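PDB 1GVN: antitoxin epsilon from Streptococcus pyogenes, which neutralises the cognate zeta toxin in a plasmid-borne toxin-antitoxin system that kills cells which have lost the plasmid. Local coordinates for residues L17-S20 with V21-V25; L26-V29 with L30-L34; L42-N45 with L46-L50. All blocks are in the same frame, centred on the assembly; numbering follows the deposited sequence.

Overall arrangement
Antitoxin epsilon folds into three helices, and the three contacts are local clusters on two of them. Contacts 1 and 2 follow one another along helix 5-31, their centres about 13 Å apart; contact 2 is where that helix ends. Contact 3 opens helix 42-54, which comes back alongside; the centre of contact 3 lies about 12 Å from that of contact 1 and about 11 Å from that of contact 2. Tyr22 CE1 meets Leu47 CD1 at 3.6 Å, and Val25 CG2 meets Leu50 CD1 at 3.5 Å. Nearer the turn, Tyr28 OH probably bonds Glu43 OE2. Contacts 1 and 2 also face a different protein's chain, presumably the toxin, whereas contact 3 faces a second epsilon subunit.

Contact 1. Residues L17-S20 with V21-V25; sequences LSAS and VYNRV
Ser20 and Arg24, one helical turn apart on helix 5-31, are joined both through the backbone and through a water. Arg24 N donates to Ser20 O, one of four successive i to i+4 bonds between these segments; the others are Val21 N to Leu17 O, Tyr22 N to Ser18 O at 2.8 Å, and Asn23 N to Ala19 O.

The polar side chains add a water bridge on the helix surface. The Arg24 chain bends at chi3 (-57°), which folds the guanidinium back toward Ser20 and puts Ser20 O over one of its faces. Arg24 NH2 and Ser20 OG are 4.0 Å apart, too far for a direct bond, and a water spans the gap, 2.7 Å from Ser20 OG and 3.1 Å from Arg24 NH2, from which it accepts. Arg24 NH1 turns to a different set of acceptors, Asn77 OD1 and Ser80 OG on helix 63-83. Asn23 ND2 lies 2.9 Å from Ala19 O, but the angle is too poor for a hydrogen bond; its amide bonds instead to the chain of another protein through both OD1 and ND2.

Apolar contact is slighter. Leu17 CD1 and Val21 CG2 meet at 4.2 Å where the two side chains cross obliquely, and Val21 CG2, set beside its own backbone N (CG1 being anti, chi1 176°), also lies 3.4 Å from Leu17 O. Leu17 rests against Trp73 of helix 63-83.

The cluster thus has several faces. Arg24 ties the helix to helix 63-83, while Ser20 OG, Tyr22 OH and Asn23 bond to the other protein's chain, presumably the zeta toxin, consistent with a largely polar contribution to binding it.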
loop_
_atom_site.group_PDB
_atom_site.type_symbol
_atom_site.label_atom_id
_atom_site.label_comp_id
_atom_site.label_asym_id
_atom_site.label_seq_id
_atom_site.Cartn_x
_atom_site.Cartn_y
_atom_site.Cartn_z
ATOM N N LEU A 17 -13.410 -7.874 -0.139
ATOM C CA LEU A 17 -11.993 -8.155 0.058
ATOM C C LEU A 17 -11.314 -7.133 0.964
ATOM O O LEU A 17 -10.551 -7.502 1.856
ATOM C CB LEU A 17 -11.264 -8.212 -1.286
ATOM C CG LEU A 17 -9.751 -8.445 -1.232
ATOM C CD1 LEU A 17 -9.443 -9.747 -0.510
ATOM C CD2 LEU A 17 -9.193 -8.474 -2.663
ATOM N N SER A 18 -11.597 -5.852 0.748
ATOM C CA SER A 18 -10.965 -4.816 1.560
ATOM C C SER A 18 -11.316 -4.962 3.038
ATOM O O SER A 18 -10.467 -4.746 3.905
ATOM C CB SER A 18 -11.354 -3.418 1.059
ATOM O OG SER A 18 -12.744 -3.191 1.166
ATOM N N ALA A 19 -12.558 -5.338 3.328
ATOM C CA ALA A 19 -12.983 -5.515 4.717
ATOM C C ALA A 19 -12.183 -6.654 5.347
ATOM O O ALA A 19 -11.800 -6.597 6.519
ATOM C CB ALA A 19 -14.479 -5.822 4.778
ATOM N N SER A 20 -11.931 -7.690 4.557
ATOM C CA SER A 20 -11.172 -8.841 5.023
ATOM C C SER A 20 -9.740 -8.440 5.385
ATOM O O SER A 20 -9.230 -8.791 6.454
ATOM C CB SER A 20 -11.145 -9.915 3.932
ATOM O OG SER A 20 -10.338 -11.008 4.313
ATOM N N VAL A 21 -9.101 -7.694 4.491
ATOM C CA VAL A 21 -7.723 -7.252 4.693
ATOM C C VAL A 21 -7.630 -6.224 5.822
ATOM O O VAL A 21 -6.763 -6.319 6.698
ATOM C CB VAL A 21 -7.157 -6.642 3.382
ATOM C CG1 VAL A 21 -5.757 -6.095 3.604
ATOM C CG2 VAL A 21 -7.138 -7.709 2.288
ATOM N N TYR A 22 -8.524 -5.243 5.805
ATOM C CA TYR A 22 -8.511 -4.214 6.835
ATOM C C TYR A 22 -8.745 -4.843 8.209
ATOM O O TYR A 22 -8.026 -4.554 9.167
ATOM C CB TYR A 22 -9.600 -3.178 6.570
ATOM C CG TYR A 22 -9.575 -2.045 7.560
ATOM C CD1 TYR A 22 -8.689 -0.976 7.404
ATOM C CD2 TYR A 22 -10.409 -2.055 8.677
ATOM C CE1 TYR A 22 -8.636 0.063 8.346
ATOM C CE2 TYR A 22 -10.363 -1.029 9.620
ATOM C CZ TYR A 22 -9.478 0.024 9.449
ATOM O OH TYR A 22 -9.441 1.033 10.381
ATOM N N ASN A 23 -9.756 -5.702 8.297
ATOM C CA ASN A 23 -10.071 -6.352 9.564
ATOM C C ASN A 23 -8.920 -7.182 10.109
ATOM O O ASN A 23 -8.688 -7.194 11.310
ATOM C CB ASN A 23 -11.334 -7.208 9.437
ATOM C CG ASN A 23 -12.594 -6.364 9.375
ATOM O OD1 ASN A 23 -12.636 -5.272 9.937
ATOM N ND2 ASN A 23 -13.628 -6.866 8.702
ATOM N N ARG A 24 -8.194 -7.863 9.228
ATOM C CA ARG A 24 -7.047 -8.660 9.653
ATOM C C ARG A 24 -6.038 -7.730 10.315
ATOM O O ARG A 24 -5.533 -8.006 11.402
ATOM C CB ARG A 24 -6.394 -9.345 8.445
ATOM C CG ARG A 24 -5.100 -10.096 8.761
ATOM C CD ARG A 24 -4.481 -10.678 7.490
ATOM N NE ARG A 24 -5.422 -11.559 6.805
ATOM C CZ ARG A 24 -5.764 -11.446 5.523
ATOM N NH1 ARG A 24 -5.242 -10.487 4.769
ATOM N NH2 ARG A 24 -6.651 -12.280 4.999
ATOM N N VAL A 25 -5.745 -6.620 9.648
ATOM C CA VAL A 25 -4.793 -5.651 10.169
ATOM C C VAL A 25 -5.287 -4.999 11.458
ATOM O O VAL A 25 -4.526 -4.866 12.423
ATOM C CB VAL A 25 -4.492 -4.560 9.124
ATOM C CG1 VAL A 25 -3.510 -3.543 9.697
ATOM C CG2 VAL A 25 -3.907 -5.200 7.871
HETATM O O HOH W 1 -8.661 -12.246 2.629
#

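Contact 2. Residues L26-V29 with L30-L34; sequences LNYV and LNHEL
Tyr28 O is gripped twice by His32, from the backbone N at 2.8 Å and from ring atom ND1 at 2.9 Å. Both bonds fall on the last turn of helix 5-31, which closes in a Schellman motif. Leu34 N reaches back to Val29 O at 3.0 Å, in the carbonyl plane, and Glu33 N bonds Leu30 O at 3.0 Å; Glu33 takes the positive phi (50°) that this ending requires. The hydrophobic touch that commonly goes with the motif is present too, Val29 CG1 against Leu34 CB at 4.1 Å.

The imidazole of His32 is fixed from several directions. With CG beside the backbone N (chi1 -70°), the ring swings back along the helix, bringing Tyr28 O close to its plane at ND1 and laying the ring over one face of the Tyr28 phenol. The two stack face to face, centroids 3.9 Å apart and planes 21° from parallel. Beyond the stack, His32 NE2 bonds Glu87 O, which joins the helix end to the C-terminal tail, and the Tyr28 hydroxyl has its partner in Glu43 of helix 42-54. Because each imidazole nitrogen faces a carbonyl oxygen, the ring may well be doubly protonated.

On another side of the helix Leu26 and Leu30 meet through their branches, Leu30 CD1 lying against both CG and CD1 of Leu26. Leu34 CD1 approaches the Tyr28 ring at the CE1 edge. A water completes the turn, donating to Val29 O at 3.1 Å and to Leu34 O at 2.6 Å.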
loop_
_atom_site.group_PDB
_atom_site.type_symbol
_atom_site.label_atom_id
_atom_site.label_comp_id
_atom_site.label_asym_id
_atom_site.label_seq_id
_atom_site.Cartn_x
_atom_site.Cartn_y
_atom_site.Cartn_z
ATOM N N LEU A 26 -6.550 -4.584 11.477
ATOM C CA LEU A 26 -7.112 -3.964 12.674
ATOM C C LEU A 26 -7.024 -4.936 13.850
ATOM O O LEU A 26 -6.581 -4.567 14.938
ATOM C CB LEU A 26 -8.579 -3.576 12.452
ATOM C CG LEU A 26 -9.269 -2.968 13.687
ATOM C CD1 LEU A 26 -8.593 -1.649 14.086
ATOM C CD2 LEU A 26 -10.741 -2.734 13.379
ATOM N N ASN A 27 -7.449 -6.179 13.627
ATOM C CA ASN A 27 -7.405 -7.185 14.686
ATOM C C ASN A 27 -6.015 -7.347 15.277
ATOM O O ASN A 27 -5.852 -7.425 16.495
ATOM C CB ASN A 27 -7.890 -8.545 14.172
ATOM C CG ASN A 27 -9.336 -8.812 14.527
ATOM O OD1 ASN A 27 -9.805 -8.420 15.596
ATOM N ND2 ASN A 27 -10.053 -9.497 13.636
ATOM N N TYR A 28 -5.016 -7.403 14.407
ATOM C CA TYR A 28 -3.634 -7.568 14.840
ATOM C C TYR A 28 -3.178 -6.379 15.679
ATOM O O TYR A 28 -2.641 -6.549 16.778
ATOM C CB TYR A 28 -2.739 -7.739 13.613
ATOM C CG TYR A 28 -1.275 -7.950 13.919
ATOM C CD1 TYR A 28 -0.457 -6.883 14.285
ATOM C CD2 TYR A 28 -0.699 -9.214 13.805
ATOM C CE1 TYR A 28 0.901 -7.065 14.524
ATOM C CE2 TYR A 28 0.663 -9.408 14.040
ATOM C CZ TYR A 28 1.454 -8.326 14.395
ATOM O OH TYR A 28 2.805 -8.500 14.596
ATOM N N VAL A 29 -3.400 -5.176 15.164
ATOM C CA VAL A 29 -3.011 -3.960 15.873
ATOM C C VAL A 29 -3.654 -3.899 17.256
ATOM O O VAL A 29 -2.985 -3.596 18.246
ATOM C CB VAL A 29 -3.393 -2.698 15.060
ATOM C CG1 VAL A 29 -3.243 -1.440 15.915
ATOM C CG2 VAL A 29 -2.494 -2.597 13.830
ATOM N N LEU A 30 -4.944 -4.203 17.331
ATOM C CA LEU A 30 -5.635 -4.176 18.613
ATOM C C LEU A 30 -5.162 -5.303 19.527
ATOM O O LEU A 30 -4.889 -5.085 20.712
ATOM C CB LEU A 30 -7.150 -4.271 18.403
ATOM C CG LEU A 30 -7.789 -3.073 17.690
ATOM C CD1 LEU A 30 -9.291 -3.322 17.525
ATOM C CD2 LEU A 30 -7.544 -1.798 18.491
ATOM N N ASN A 31 -5.054 -6.507 18.976
ATOM C CA ASN A 31 -4.617 -7.644 19.770
ATOM C C ASN A 31 -3.221 -7.439 20.342
ATOM O O ASN A 31 -2.940 -7.861 21.460
ATOM C CB ASN A 31 -4.677 -8.938 18.948
ATOM C CG ASN A 31 -6.110 -9.433 18.740
ATOM O OD1 ASN A 31 -6.901 -9.507 19.686
ATOM N ND2 ASN A 31 -6.444 -9.787 17.500
ATOM N N HIS A 32 -2.346 -6.783 19.590
ATOM C CA HIS A 32 -0.995 -6.554 20.082
ATOM C C HIS A 32 -0.859 -5.240 20.830
ATOM O O HIS A 32 0.244 -4.836 21.195
ATOM C CB HIS A 32 0.014 -6.627 18.934
ATOM C CG HIS A 32 0.182 -8.007 18.389
ATOM N ND1 HIS A 32 -0.760 -8.609 17.583
ATOM C CD2 HIS A 32 1.135 -8.943 18.613
ATOM C CE1 HIS A 32 -0.398 -9.854 17.338
ATOM N NE2 HIS A 32 0.748 -10.083 17.952
ATOM N N GLU A 33 -1.990 -4.582 21.064
ATOM C CA GLU A 33 -2.008 -3.320 21.790
ATOM C C GLU A 33 -1.005 -2.303 21.251
ATOM O O GLU A 33 -0.379 -1.562 22.011
ATOM C CB GLU A 33 -1.751 -3.591 23.276
ATOM C CG GLU A 33 -2.808 -4.512 23.880
ATOM C CD GLU A 33 -2.539 -4.880 25.324
ATOM O OE1 GLU A 33 -1.892 -4.080 26.036
ATOM O OE2 GLU A 33 -2.997 -5.964 25.749
ATOM N N LEU A 34 -0.861 -2.263 19.933
ATOM C CA LEU A 34 0.057 -1.317 19.313
ATOM C C LEU A 34 -0.551 0.084 19.349
ATOM O O LEU A 34 -1.756 0.256 19.167
ATOM C CB LEU A 34 0.344 -1.728 17.867
ATOM C CG LEU A 34 0.984 -3.107 17.689
ATOM C CD1 LEU A 34 1.162 -3.387 16.203
ATOM C CD2 LEU A 34 2.329 -3.163 18.406
HETATM O O HOH W 2 -3.971 -0.950 19.586
#

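Contact 3. Residues L42-N45 with L46-L50; sequences LEVN and LLNQL
The side-chain amides of Asn45 and Gln49 stand nearly perpendicular to each other, their planes 87° apart. Gln49 NE2 donates to Asn45 OD1, but the modelled 2.4 Å is very short and the N-H...O angle of 133° bent, so the exact distance is doubtful. Asn45 has its CG anti to the backbone N (chi1 -176°), which carries OD1 along the helix toward the next turn, where the Gln49 chain stretches out to meet it. At the other end of the Asn45 amide, ND2 donates to Ser39 O and to Leu52 O of the second epsilon subunit, while Gln49 OE1 bonds Tyr72 OH of that subunit.

A second amide, that of Asn48, packs alongside Val44, both side chains pointing the same way. Its ND2 lies 3.8 Å from Val44 CG1 and 3.3 Å from Val44 O, a polar approach with too poor an angle for a hydrogen bond. Val44 O is instead taken by Asn48 N at 2.9 Å.

That bond belongs to the regular i to i+4 ladder of the first two turns of helix 42-54, which runs from Leu46 N to Leu42 O at 3.1 Å, through Leu47 N to Glu43 O, and on to Gln49 N with Asn45 O at 3.0 Å.

The helix presents different residues to different neighbours. Leu47 and Leu50 lie against helix 5-31, Leu46 packs on Met76 and Val83 of helix 63-83, and Asn45, Asn48 and Gln49 look toward Leu52 and Val56 of the second subunit.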
loop_
_atom_site.group_PDB
_atom_site.type_symbol
_atom_site.label_atom_id
_atom_site.label_comp_id
_atom_site.label_asym_id
_atom_site.label_seq_id
_atom_site.Cartn_x
_atom_site.Cartn_y
_atom_site.Cartn_z
ATOM N N LEU A 42 5.444 -0.516 12.133
ATOM C CA LEU A 42 5.148 -1.075 10.813
ATOM C C LEU A 42 3.696 -1.480 10.558
ATOM O O LEU A 42 3.135 -1.161 9.505
ATOM C CB LEU A 42 6.075 -2.265 10.529
ATOM C CG LEU A 42 6.100 -2.770 9.080
ATOM C CD1 LEU A 42 6.362 -1.604 8.138
ATOM C CD2 LEU A 42 7.182 -3.824 8.918
ATOM N N GLU A 43 3.081 -2.169 11.512
ATOM C CA GLU A 43 1.706 -2.619 11.334
ATOM C C GLU A 43 0.700 -1.484 11.421
ATOM O O GLU A 43 -0.361 -1.540 10.799
ATOM C CB GLU A 43 1.357 -3.704 12.360
ATOM C CG GLU A 43 2.309 -4.894 12.325
ATOM C CD GLU A 43 3.463 -4.749 13.300
ATOM O OE1 GLU A 43 3.896 -3.606 13.553
ATOM O OE2 GLU A 43 3.945 -5.782 13.806
ATOM N N VAL A 44 1.033 -0.458 12.197
ATOM C CA VAL A 44 0.163 0.695 12.342
ATOM C C VAL A 44 0.298 1.559 11.088
ATOM O O VAL A 44 -0.669 2.168 10.641
ATOM C CB VAL A 44 0.527 1.508 13.605
ATOM C CG1 VAL A 44 -0.300 2.792 13.678
ATOM C CG2 VAL A 44 0.257 0.657 14.849
ATOM N N ASN A 45 1.501 1.613 10.526
ATOM C CA ASN A 45 1.725 2.381 9.307
ATOM C C ASN A 45 0.853 1.761 8.212
ATOM O O ASN A 45 0.192 2.467 7.443
ATOM C CB ASN A 45 3.202 2.328 8.909
ATOM C CG ASN A 45 3.511 3.186 7.695
ATOM O OD1 ASN A 45 3.177 2.831 6.564
ATOM N ND2 ASN A 45 4.141 4.329 7.927
ATOM N N LEU A 46 0.834 0.435 8.157
ATOM C CA LEU A 46 0.022 -0.268 7.169
ATOM C C LEU A 46 -1.460 0.013 7.398
ATOM O O LEU A 46 -2.206 0.277 6.452
ATOM C CB LEU A 46 0.265 -1.777 7.248
ATOM C CG LEU A 46 -0.645 -2.645 6.370
ATOM C CD1 LEU A 46 -0.489 -2.251 4.914
ATOM C CD2 LEU A 46 -0.298 -4.107 6.568
ATOM N N LEU A 47 -1.887 -0.060 8.654
ATOM C CA LEU A 47 -3.280 0.199 8.990
ATOM C C LEU A 47 -3.688 1.581 8.481
ATOM O O LEU A 47 -4.752 1.744 7.883
ATOM C CB LEU A 47 -3.488 0.139 10.509
ATOM C CG LEU A 47 -4.916 0.445 10.988
ATOM C CD1 LEU A 47 -5.854 -0.668 10.548
ATOM C CD2 LEU A 47 -4.944 0.578 12.506
ATOM N N ASN A 48 -2.833 2.571 8.721
ATOM C CA ASN A 48 -3.115 3.934 8.301
ATOM C C ASN A 48 -3.181 4.078 6.790
ATOM O O ASN A 48 -3.980 4.858 6.276
ATOM C CB ASN A 48 -2.091 4.898 8.902
ATOM C CG ASN A 48 -2.268 5.050 10.409
ATOM O OD1 ASN A 48 -3.368 4.864 10.927
ATOM N ND2 ASN A 48 -1.196 5.398 11.109
ATOM N N GLN A 49 -2.344 3.321 6.087
ATOM C CA GLN A 49 -2.414 3.362 4.631
ATOM C C GLN A 49 -3.728 2.775 4.126
ATOM O O GLN A 49 -4.331 3.267 3.203
ATOM C CB GLN A 49 -1.231 2.613 4.015
ATOM C CG GLN A 49 0.116 3.273 4.259
ATOM C CD GLN A 49 1.262 2.502 3.635
ATOM O OE1 GLN A 49 1.302 2.304 2.422
ATOM N NE2 GLN A 49 2.202 2.068 4.467
ATOM N N LEU A 50 -4.163 1.723 4.829
ATOM C CA LEU A 50 -5.421 1.076 4.470
ATOM C C LEU A 50 -6.589 2.020 4.747
ATOM O O LEU A 50 -7.561 2.052 3.987
ATOM C CB LEU A 50 -5.591 -0.240 5.244
ATOM C CG LEU A 50 -4.546 -1.341 4.993
ATOM C CD1 LEU A 50 -4.992 -2.641 5.669
ATOM C CD2 LEU A 50 -4.378 -1.575 3.500
#